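Local coordinates for dermonecrotic toxin (Pasteurella multocida, PDB 2EBF), which acts as a dermonecrotic, bone-resorbing toxin and potent mitogen associated with severe atrophic rhinitis in pigs, and is represented here by its C-terminal region, at residues 463-468 / 473-478; 227-232 / 239-244; 652-657 / 662-667. All blocks are in the same frame, centred on the assembly; numbering follows the deposited sequence.

Overall arrangement
Along the chain the order is contact 2, contact 1, contact 3, each closing before the next opens. Contacts 2 and 1 both belong to the C2 domain and have centres about 36 Å apart. In each, a loop folds back on the helix that follows it: helix 234-248 in contact 2, and helix 473-490, beside the mixed six-stranded sheet, in contact 1. Contact 3 is a beta hairpin of the antiparallel sheet of the C3 domain, its centre about 50 Å from that of contact 1. Contacts 2 and 3 lie on opposite sides of the chain's centre, about 79 Å between centres, so the three sample separately packed parts of an elongated toxin fragment.

Contact 1 of 3, residues 463-468 / 473-478; sequences SDNSVP and PYKSLY
Asn465 and Lys475 meet inside a beta-alpha-beta crossover of the C2 domain, where the loop leaving strand 456-461 is tied to the first turns of helix 473-490. Residues 463-466 form a type II beta turn, with Asn465 at its third position and phi at +71°. The turn is closed by a weak backbone bond from Ser466 N to Ser463 O, and Ser466 OG bonds to the same carbonyl. Lys475 runs almost fully extended along its chain until a bend at its last torsion (chi4 73°) brings NZ between two main-chain oxygens. Lys475 NZ donates to Asn465 O and to Val467 O, each at 2.8 Å. The ammonium stands well above the carbonyl plane of Asn465 but is only moderately tilted from that of Val467. These two loop carbonyls and the Phe470 ring, through a cation-pi contact, compensate the buried charge. One turn further along the helix, Tyr478 has CG anti to N (chi1 173°), which sends its ring out to the loop. Tyr478 OH donates to Asp464 OD1 at 2.8 Å, and OD1 accepts on its anti lone pair, the side away from OD2, with carboxylate and ring nearly perpendicular. The other carboxylate oxygen, OD2, is held by a salt bridge to Arg322 of helix 312-333, which would be expected to stabilise the charge on Asp464. Asn465 CB packs 3.6 Å from Tyr478 CE1. The outcome is a strand-to-helix loop pinned by side chains of its own helix, within the crossover that passes from strand 456-461 to the parallel strand 498-502.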
loop_
_atom_site.group_PDB
_atom_site.type_symbol
_atom_site.label_atom_id
_atom_site.label_comp_id
_atom_site.label_asym_id
_atom_site.label_seq_id
_atom_site.Cartn_x
_atom_site.Cartn_y
_atom_site.Cartn_z
ATOM N N SER A 463 -12.212 -6.718 -8.889
ATOM C CA SER A 463 -13.133 -5.728 -9.474
ATOM C C SER A 463 -12.909 -4.260 -9.097
ATOM O O SER A 463 -13.246 -3.361 -9.871
ATOM C CB SER A 463 -14.598 -6.121 -9.230
ATOM O OG SER A 463 -15.000 -5.821 -7.909
ATOM N N ASP A 464 -12.333 -3.995 -7.931
ATOM C CA ASP A 464 -12.231 -2.605 -7.493
ATOM C C ASP A 464 -11.309 -1.816 -8.423
ATOM O O ASP A 464 -10.193 -2.262 -8.713
ATOM C CB ASP A 464 -11.751 -2.524 -6.037
ATOM C CG ASP A 464 -11.667 -1.100 -5.533
ATOM O OD1 ASP A 464 -10.620 -0.748 -4.952
ATOM O OD2 ASP A 464 -12.633 -0.324 -5.719
ATOM N N ASN A 465 -11.783 -0.658 -8.889
ATOM C CA ASN A 465 -10.985 0.260 -9.726
ATOM C C ASN A 465 -10.738 -0.284 -11.145
ATOM O O ASN A 465 -9.784 0.119 -11.826
ATOM C CB ASN A 465 -9.658 0.616 -9.025
ATOM C CG ASN A 465 -9.173 2.034 -9.335
ATOM O OD1 ASN A 465 -8.052 2.422 -8.955
ATOM N ND2 ASN A 465 -10.005 2.816 -10.003
ATOM N N SER A 466 -11.617 -1.189 -11.586
ATOM C CA SER A 466 -11.432 -1.908 -12.856
ATOM C C SER A 466 -12.138 -1.309 -14.077
ATOM O O SER A 466 -11.966 -1.810 -15.198
ATOM C CB SER A 466 -11.847 -3.370 -12.693
ATOM O OG SER A 466 -13.229 -3.473 -12.413
ATOM N N VAL A 467 -12.914 -0.247 -13.869
ATOM C CA VAL A 467 -13.678 0.387 -14.952
ATOM C C VAL A 467 -12.843 1.475 -15.638
ATOM O O VAL A 467 -12.228 2.302 -14.965
ATOM C CB VAL A 467 -15.027 0.951 -14.426
ATOM C CG1 VAL A 467 -15.766 1.779 -15.494
ATOM C CG2 VAL A 467 -15.910 -0.183 -13.944
ATOM N N PRO A 468 -12.800 1.466 -16.985
ATOM C CA PRO A 468 -12.101 2.523 -17.726
ATOM C C PRO A 468 -12.713 3.920 -17.475
ATOM O O PRO A 468 -13.826 4.012 -16.954
ATOM C CB PRO A 468 -12.250 2.083 -19.192
ATOM C CG PRO A 468 -13.415 1.151 -19.194
ATOM C CD PRO A 468 -13.384 0.455 -17.884
ATOM N N PRO A 473 -1.406 6.166 -15.180
ATOM C CA PRO A 473 -0.543 5.023 -14.856
ATOM C C PRO A 473 -0.677 4.525 -13.413
ATOM O O PRO A 473 -0.364 3.367 -13.134
ATOM C CB PRO A 473 0.868 5.559 -15.126
ATOM C CG PRO A 473 0.744 7.060 -14.983
ATOM C CD PRO A 473 -0.631 7.393 -15.464
ATOM N N TYR A 474 -1.135 5.389 -12.507
ATOM C CA TYR A 474 -1.321 5.003 -11.108
ATOM C C TYR A 474 -2.550 4.114 -10.942
ATOM O O TYR A 474 -2.499 3.133 -10.212
ATOM C CB TYR A 474 -1.351 6.229 -10.175
ATOM C CG TYR A 474 -0.056 6.996 -10.254
ATOM C CD1 TYR A 474 1.063 6.589 -9.521
ATOM C CD2 TYR A 474 0.084 8.081 -11.124
ATOM C CE1 TYR A 474 2.279 7.276 -9.617
ATOM C CE2 TYR A 474 1.298 8.772 -11.224
ATOM C CZ TYR A 474 2.384 8.358 -10.471
ATOM O OH TYR A 474 3.590 9.017 -10.577
ATOM N N LYS A 475 -3.634 4.445 -11.642
ATOM C CA LYS A 475 -4.829 3.591 -11.641
ATOM C C LYS A 475 -4.481 2.238 -12.276
ATOM O O LYS A 475 -4.864 1.176 -11.771
ATOM C CB LYS A 475 -5.981 4.272 -12.391
ATOM C CG LYS A 475 -7.237 3.398 -12.566
ATOM C CD LYS A 475 -8.211 4.030 -13.526
ATOM C CE LYS A 475 -9.165 3.013 -14.110
ATOM N NZ LYS A 475 -10.183 2.564 -13.118
ATOM N N SER A 476 -3.743 2.285 -13.381
ATOM C CA SER A 476 -3.299 1.062 -14.068
ATOM C C SER A 476 -2.430 0.180 -13.159
ATOM O O SER A 476 -2.605 -1.041 -13.117
ATOM C CB SER A 476 -2.543 1.410 -15.353
ATOM O OG SER A 476 -3.388 2.062 -16.287
ATOM N N LEU A 477 -1.505 0.805 -12.434
ATOM C CA LEU A 477 -0.618 0.096 -11.501
ATOM C C LEU A 477 -1.401 -0.537 -10.343
ATOM O O LEU A 477 -1.130 -1.683 -9.963
ATOM C CB LEU A 477 0.448 1.056 -10.950
ATOM C CG LEU A 477 1.411 0.540 -9.880
ATOM C CD1 LEU A 477 2.176 -0.645 -10.401
ATOM C CD2 LEU A 477 2.376 1.626 -9.442
ATOM N N TYR A 478 -2.340 0.226 -9.779
ATOM C CA TYR A 478 -3.191 -0.247 -8.698
ATOM C C TYR A 478 -3.927 -1.508 -9.128
ATOM O O TYR A 478 -3.913 -2.512 -8.424
ATOM C CB TYR A 478 -4.209 0.831 -8.249
ATOM C CG TYR A 478 -5.214 0.292 -7.235
ATOM C CD1 TYR A 478 -6.431 -0.268 -7.647
ATOM C CD2 TYR A 478 -4.933 0.313 -5.871
ATOM C CE1 TYR A 478 -7.342 -0.782 -6.713
ATOM C CE2 TYR A 478 -5.830 -0.186 -4.941
ATOM C CZ TYR A 478 -7.027 -0.731 -5.366
ATOM O OH TYR A 478 -7.916 -1.231 -4.431
#

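Contact 2 of 3, residues 227-232 / 239-244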
loop_
_atom_site.group_PDB
_atom_site.type_symbol
_atom_site.label_atom_id
_atom_site.label_comp_id
_atom_site.label_asym_id
_atom_site.label_seq_id
_atom_site.Cartn_x
_atom_site.Cartn_y
_atom_site.Cartn_z
ATOM N N GLU A 227 -44.554 -0.046 -21.753
ATOM C CA GLU A 227 -45.899 0.428 -22.050
ATOM C C GLU A 227 -46.998 -0.380 -21.356
ATOM O O GLU A 227 -48.037 0.172 -21.007
ATOM C CB GLU A 227 -46.115 0.548 -23.558
ATOM C CG GLU A 227 -45.813 1.961 -24.065
ATOM C CD GLU A 227 -45.012 1.992 -25.359
ATOM O OE1 GLU A 227 -44.210 2.940 -25.525
ATOM O OE2 GLU A 227 -45.176 1.079 -26.204
ATOM N N SER A 228 -46.757 -1.672 -21.136
ATOM C CA SER A 228 -47.693 -2.511 -20.373
ATOM C C SER A 228 -47.717 -2.165 -18.874
ATOM O O SER A 228 -48.641 -2.550 -18.157
ATOM C CB SER A 228 -47.386 -4.000 -20.575
ATOM O OG SER A 228 -46.126 -4.349 -20.025
ATOM N N TRP A 229 -46.704 -1.427 -18.419
ATOM C CA TRP A 229 -46.562 -1.059 -17.009
ATOM C C TRP A 229 -47.397 0.154 -16.615
ATOM O O TRP A 229 -47.813 0.265 -15.459
ATOM C CB TRP A 229 -45.092 -0.796 -16.681
ATOM C CG TRP A 229 -44.228 -2.017 -16.742
ATOM C CD1 TRP A 229 -44.484 -3.179 -17.416
ATOM C CD2 TRP A 229 -42.948 -2.184 -16.127
ATOM N NE1 TRP A 229 -43.452 -4.065 -17.242
ATOM C CE2 TRP A 229 -42.492 -3.479 -16.457
ATOM C CE3 TRP A 229 -42.142 -1.367 -15.321
ATOM C CZ2 TRP A 229 -41.262 -3.978 -16.012
ATOM C CZ3 TRP A 229 -40.920 -1.862 -14.877
ATOM C CH2 TRP A 229 -40.493 -3.157 -15.223
ATOM N N ASN A 230 -47.618 1.059 -17.572
ATOM C CA ASN A 230 -48.461 2.252 -17.386
ATOM C C ASN A 230 -47.932 3.247 -16.353
ATOM O O ASN A 230 -48.622 3.560 -15.376
ATOM C CB ASN A 230 -49.909 1.859 -17.044
ATOM C CG ASN A 230 -50.758 1.618 -18.272
ATOM O OD1 ASN A 230 -50.585 0.626 -18.985
ATOM N ND2 ASN A 230 -51.704 2.520 -18.516
ATOM N N GLU A 231 -46.713 3.741 -16.576
ATOM C CA GLU A 231 -46.060 4.679 -15.650
ATOM C C GLU A 231 -45.653 5.991 -16.334
ATOM O O GLU A 231 -45.221 5.990 -17.491
ATOM C CB GLU A 231 -44.837 4.031 -14.980
ATOM C CG GLU A 231 -45.075 2.654 -14.337
ATOM C CD GLU A 231 -46.001 2.682 -13.122
ATOM O OE1 GLU A 231 -46.218 3.765 -12.534
ATOM O OE2 GLU A 231 -46.512 1.604 -12.749
ATOM N N GLY A 232 -45.770 7.099 -15.603
ATOM C CA GLY A 232 -45.532 8.431 -16.165
ATOM C C GLY A 232 -44.247 9.155 -15.785
ATOM O O GLY A 232 -44.063 10.320 -16.155
ATOM N N PRO A 239 -39.706 0.835 -9.071
ATOM C CA PRO A 239 -40.110 -0.332 -8.273
ATOM C C PRO A 239 -40.326 -1.587 -9.117
ATOM O O PRO A 239 -40.066 -2.699 -8.646
ATOM C CB PRO A 239 -41.439 0.110 -7.645
ATOM C CG PRO A 239 -41.418 1.587 -7.701
ATOM C CD PRO A 239 -40.697 1.921 -8.962
ATOM N N GLY A 240 -40.796 -1.396 -10.351
ATOM C CA GLY A 240 -41.029 -2.489 -11.285
ATOM C C GLY A 240 -39.742 -3.154 -11.727
ATOM O O GLY A 240 -39.636 -4.381 -11.706
ATOM N N LEU A 241 -38.761 -2.336 -12.112
ATOM C CA LEU A 241 -37.452 -2.824 -12.558
ATOM C C LEU A 241 -36.783 -3.713 -11.514
ATOM O O LEU A 241 -36.231 -4.759 -11.847
ATOM C CB LEU A 241 -36.535 -1.656 -12.921
ATOM C CG LEU A 241 -36.999 -0.719 -14.039
ATOM C CD1 LEU A 241 -36.348 0.635 -13.884
ATOM C CD2 LEU A 241 -36.702 -1.292 -15.407
ATOM N N LEU A 242 -36.859 -3.300 -10.252
ATOM C CA LEU A 242 -36.282 -4.063 -9.148
ATOM C C LEU A 242 -37.037 -5.362 -8.846
ATOM O O LEU A 242 -36.438 -6.435 -8.818
ATOM C CB LEU A 242 -36.176 -3.199 -7.886
ATOM C CG LEU A 242 -35.338 -1.916 -7.948
ATOM C CD1 LEU A 242 -35.158 -1.366 -6.545
ATOM C CD2 LEU A 242 -33.983 -2.144 -8.620
ATOM N N ARG A 243 -38.348 -5.259 -8.624
ATOM C CA ARG A 243 -39.192 -6.425 -8.337
ATOM C C ARG A 243 -39.042 -7.510 -9.407
ATOM O O ARG A 243 -38.939 -8.702 -9.089
ATOM C CB ARG A 243 -40.657 -5.997 -8.193
ATOM C CG ARG A 243 -41.626 -7.118 -7.831
ATOM C CD ARG A 243 -42.860 -6.604 -7.086
ATOM N NE ARG A 243 -43.553 -5.520 -7.787
ATOM C CZ ARG A 243 -43.562 -4.246 -7.394
ATOM N NH1 ARG A 243 -42.916 -3.871 -6.293
ATOM N NH2 ARG A 243 -44.223 -3.339 -8.104
ATOM N N GLU A 244 -39.014 -7.088 -10.668
ATOM C CA GLU A 244 -38.865 -8.014 -11.780
ATOM C C GLU A 244 -37.460 -8.596 -11.840
ATOM O O GLU A 244 -37.276 -9.747 -12.241
ATOM C CB GLU A 244 -39.254 -7.351 -13.104
ATOM C CG GLU A 244 -40.747 -7.017 -13.192
ATOM C CD GLU A 244 -41.366 -7.341 -14.542
ATOM O OE1 GLU A 244 -40.808 -8.183 -15.284
ATOM O OE2 GLU A 244 -42.433 -6.764 -14.849
#
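Trp229 and Leu241 supply the apolar part of this contact: CZ3 of the Trp229 indole lies 4.2 Å from Leu241 CG. Leu241 also packs on Tyr288 and Met295 of helix 288-300, which links the indole contact to that neighbouring helix. Van der Waals contact with main-chain atoms is closer. Gly240 has no side chain, and the six-membered ring of Trp229 reaches the helix backbone there, with CH2 3.6 Å from Gly240 C and CZ3 3.5 Å from Leu241 N. The structural setting is a loop of the C2 domain folded back against the helix it leads into, helix 234-248, which is kinked near Pro239 and Gly240. Regular bonding is resumed by Arg243 N to Pro239 O and Glu244 N to Gly240 O. The polar approach comes from Glu244, one helical turn beyond Gly240. Its side chain, bent at chi2 (-138°), meets the indole from the opposite direction and sets Glu244 OE2 3.2 Å from Trp229 CZ2, with carboxylate and ring planes 32° apart. Between the segments there is packing without hydrogen bonding. Among aromatic contacts, Trp229 also makes an edge-to-face pair with Tyr226.

Contact 3 of 3, residues 652-657 / 662-667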
loop_
_atom_site.group_PDB
_atom_site.type_symbol
_atom_site.label_atom_id
_atom_site.label_comp_id
_atom_site.label_asym_id
_atom_site.label_seq_id
_atom_site.Cartn_x
_atom_site.Cartn_y
_atom_site.Cartn_z
ATOM N N TRP A 652 24.118 11.062 19.405
ATOM C CA TRP A 652 22.832 11.140 20.091
ATOM C C TRP A 652 22.709 12.472 20.816
ATOM O O TRP A 652 23.648 13.271 20.826
ATOM C CB TRP A 652 22.649 9.957 21.072
ATOM C CG TRP A 652 23.628 9.938 22.224
ATOM C CD1 TRP A 652 23.481 10.553 23.442
ATOM C CD2 TRP A 652 24.893 9.266 22.264
ATOM N NE1 TRP A 652 24.587 10.319 24.229
ATOM C CE2 TRP A 652 25.467 9.527 23.534
ATOM C CE3 TRP A 652 25.611 8.484 21.341
ATOM C CZ2 TRP A 652 26.722 9.032 23.905
ATOM C CZ3 TRP A 652 26.861 7.981 21.717
ATOM C CH2 TRP A 652 27.399 8.258 22.993
ATOM N N TRP A 653 21.542 12.701 21.403
ATOM C CA TRP A 653 21.299 13.930 22.151
ATOM C C TRP A 653 21.348 13.649 23.633
ATOM O O TRP A 653 20.970 12.556 24.095
ATOM C CB TRP A 653 19.938 14.553 21.794
ATOM C CG TRP A 653 19.734 14.774 20.333
ATOM C CD1 TRP A 653 18.898 14.069 19.522
ATOM C CD2 TRP A 653 20.395 15.741 19.492
ATOM N NE1 TRP A 653 18.981 14.530 18.236
ATOM C CE2 TRP A 653 19.892 15.557 18.183
ATOM C CE3 TRP A 653 21.349 16.750 19.720
ATOM C CZ2 TRP A 653 20.296 16.348 17.098
ATOM C CZ3 TRP A 653 21.763 17.540 18.627
ATOM C CH2 TRP A 653 21.245 17.317 17.330
ATOM N N ARG A 654 21.808 14.642 24.385
ATOM C CA ARG A 654 21.882 14.518 25.834
ATOM C C ARG A 654 21.329 15.786 26.488
ATOM O O ARG A 654 21.688 16.900 26.094
ATOM C CB ARG A 654 23.327 14.288 26.282
ATOM C CG ARG A 654 23.475 13.947 27.770
ATOM C CD ARG A 654 24.559 14.799 28.393
ATOM N NE ARG A 654 25.841 14.134 28.410
ATOM C CZ ARG A 654 27.019 14.740 28.562
ATOM N NH1 ARG A 654 27.107 16.061 28.690
ATOM N NH2 ARG A 654 28.119 14.010 28.569
ATOM N N ARG A 655 20.448 15.607 27.473
ATOM C CA ARG A 655 19.896 16.748 28.211
ATOM C C ARG A 655 21.020 17.508 28.899
ATOM O O ARG A 655 21.889 16.897 29.534
ATOM C CB ARG A 655 18.839 16.278 29.226
ATOM C CG ARG A 655 18.335 17.336 30.226
ATOM C CD ARG A 655 17.705 18.536 29.519
ATOM N NE ARG A 655 16.656 19.200 30.300
ATOM C CZ ARG A 655 16.859 20.077 31.286
ATOM N NH1 ARG A 655 18.086 20.401 31.683
ATOM N NH2 ARG A 655 15.812 20.621 31.899
ATOM N N GLU A 656 21.026 18.828 28.724
ATOM C CA GLU A 656 21.971 19.717 29.410
ATOM C C GLU A 656 21.205 20.711 30.273
ATOM O O GLU A 656 20.015 20.915 30.072
ATOM C CB GLU A 656 22.859 20.481 28.411
ATOM C CG GLU A 656 23.790 19.610 27.556
ATOM C CD GLU A 656 24.844 18.823 28.348
ATOM O OE1 GLU A 656 25.347 17.822 27.790
ATOM O OE2 GLU A 656 25.170 19.184 29.509
ATOM N N GLY A 657 21.901 21.332 31.220
ATOM C CA GLY A 657 21.322 22.381 32.072
ATOM C C GLY A 657 20.526 23.415 31.300
ATOM O O GLY A 657 20.857 23.738 30.148
ATOM N N SER A 662 22.740 18.660 24.132
ATOM C CA SER A 662 24.025 18.586 23.437
ATOM C C SER A 662 24.025 17.360 22.537
ATOM O O SER A 662 23.208 16.453 22.727
ATOM C CB SER A 662 25.197 18.519 24.420
ATOM O OG SER A 662 25.088 17.388 25.268
ATOM N N HIS A 663 24.915 17.348 21.542
ATOM C CA HIS A 663 25.195 16.119 20.797
ATOM C C HIS A 663 26.388 15.409 21.463
ATOM O O HIS A 663 27.342 16.061 21.917
ATOM C CB HIS A 663 25.468 16.431 19.315
ATOM C CG HIS A 663 26.791 17.086 19.061
ATOM N ND1 HIS A 663 27.026 18.420 19.323
ATOM C CD2 HIS A 663 27.946 16.593 18.549
ATOM C CE1 HIS A 663 28.272 18.718 18.997
ATOM N NE2 HIS A 663 28.852 17.627 18.524
ATOM N N GLN A 664 26.316 14.080 21.543
ATOM C CA GLN A 664 27.378 13.256 22.109
ATOM C C GLN A 664 27.628 12.149 21.089
ATOM O O GLN A 664 26.696 11.723 20.413
ATOM C CB GLN A 664 26.935 12.629 23.447
ATOM C CG GLN A 664 26.537 13.634 24.553
ATOM C CD GLN A 664 27.693 14.518 25.030
ATOM O OE1 GLN A 664 27.537 15.736 25.190
ATOM N NE2 GLN A 664 28.850 13.911 25.267
ATOM N N MET A 665 28.871 11.695 20.964
ATOM C CA MET A 665 29.175 10.688 19.951
ATOM C C MET A 665 30.252 9.685 20.353
ATOM O O MET A 665 30.957 9.840 21.368
ATOM C CB MET A 665 29.514 11.352 18.601
ATOM C CG MET A 665 30.947 11.903 18.479
ATOM S SD MET A 665 31.486 13.102 19.720
ATOM C CE MET A 665 30.351 14.448 19.401
ATOM N N HIS A 666 30.365 8.635 19.550
ATOM C CA HIS A 666 31.386 7.624 19.757
ATOM C C HIS A 666 31.649 6.975 18.412
ATOM O O HIS A 666 30.812 7.058 17.508
ATOM C CB HIS A 666 30.913 6.574 20.776
ATOM C CG HIS A 666 31.968 5.568 21.150
ATOM N ND1 HIS A 666 33.300 5.900 21.290
ATOM C CD2 HIS A 666 31.875 4.254 21.461
ATOM C CE1 HIS A 666 33.984 4.829 21.652
ATOM N NE2 HIS A 666 33.144 3.812 21.749
ATOM N N THR A 667 32.807 6.335 18.279
ATOM C CA THR A 667 33.213 5.746 17.005
ATOM C C THR A 667 34.103 4.535 17.265
ATOM O O THR A 667 34.710 4.416 18.336
ATOM C CB THR A 667 33.918 6.828 16.107
ATOM O OG1 THR A 667 33.960 6.393 14.737
ATOM C CG2 THR A 667 35.327 7.147 16.617
HETATM O O HOH W 1 30.965 14.566 27.212
#
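Trp652 and Gln664 form the tightly packed end of an antiparallel beta hairpin in the C3 domain, built from strands 643-656 and 660-673. They are a hydrogen-bonded pair, with Trp652 N to Gln664 O at 2.8 Å and Gln664 N returning to Trp652 O. The indole sits with CG between the backbone N and carbonyl carbon (chi1 65°), which lays it back across the partner strand. Gln664 CB makes a CH-pi contact 3.7 Å from the centroid of the five-membered ring of Trp652, Gln664 O lies over the same ring system, and Ile708 of helix 701-711 touches Trp652. Close by, the His666 NE2 bond to Asp681 OD2 is consistent with part of a thiol protease-like triad, whose thiol, probably Cys626, is here in a disulfide with Cys620. Trp653 and His663, a non-hydrogen-bonded pair, occupy the other sheet face.

Toward the hairpin's turn the contact opens to solvent and becomes polar. The backbone pairing continues, with Arg654 N 2.8 Å from Ser662 O, but the side chains here are polar or charged. Arg654 NH1 forms a salt bridge to Glu656 OE1 at 2.6 Å. Ser662 OG lies between that same oxygen and Gln664 OE1, its one proton unassigned. The Gln664 amide stacks on the Arg654 guanidinium, planes 12° apart, with OE1 over its centre. A water accepts from Gln664 NE2 at 2.9 Å and, weakly, from Arg654 NH2 at 3.2 Å.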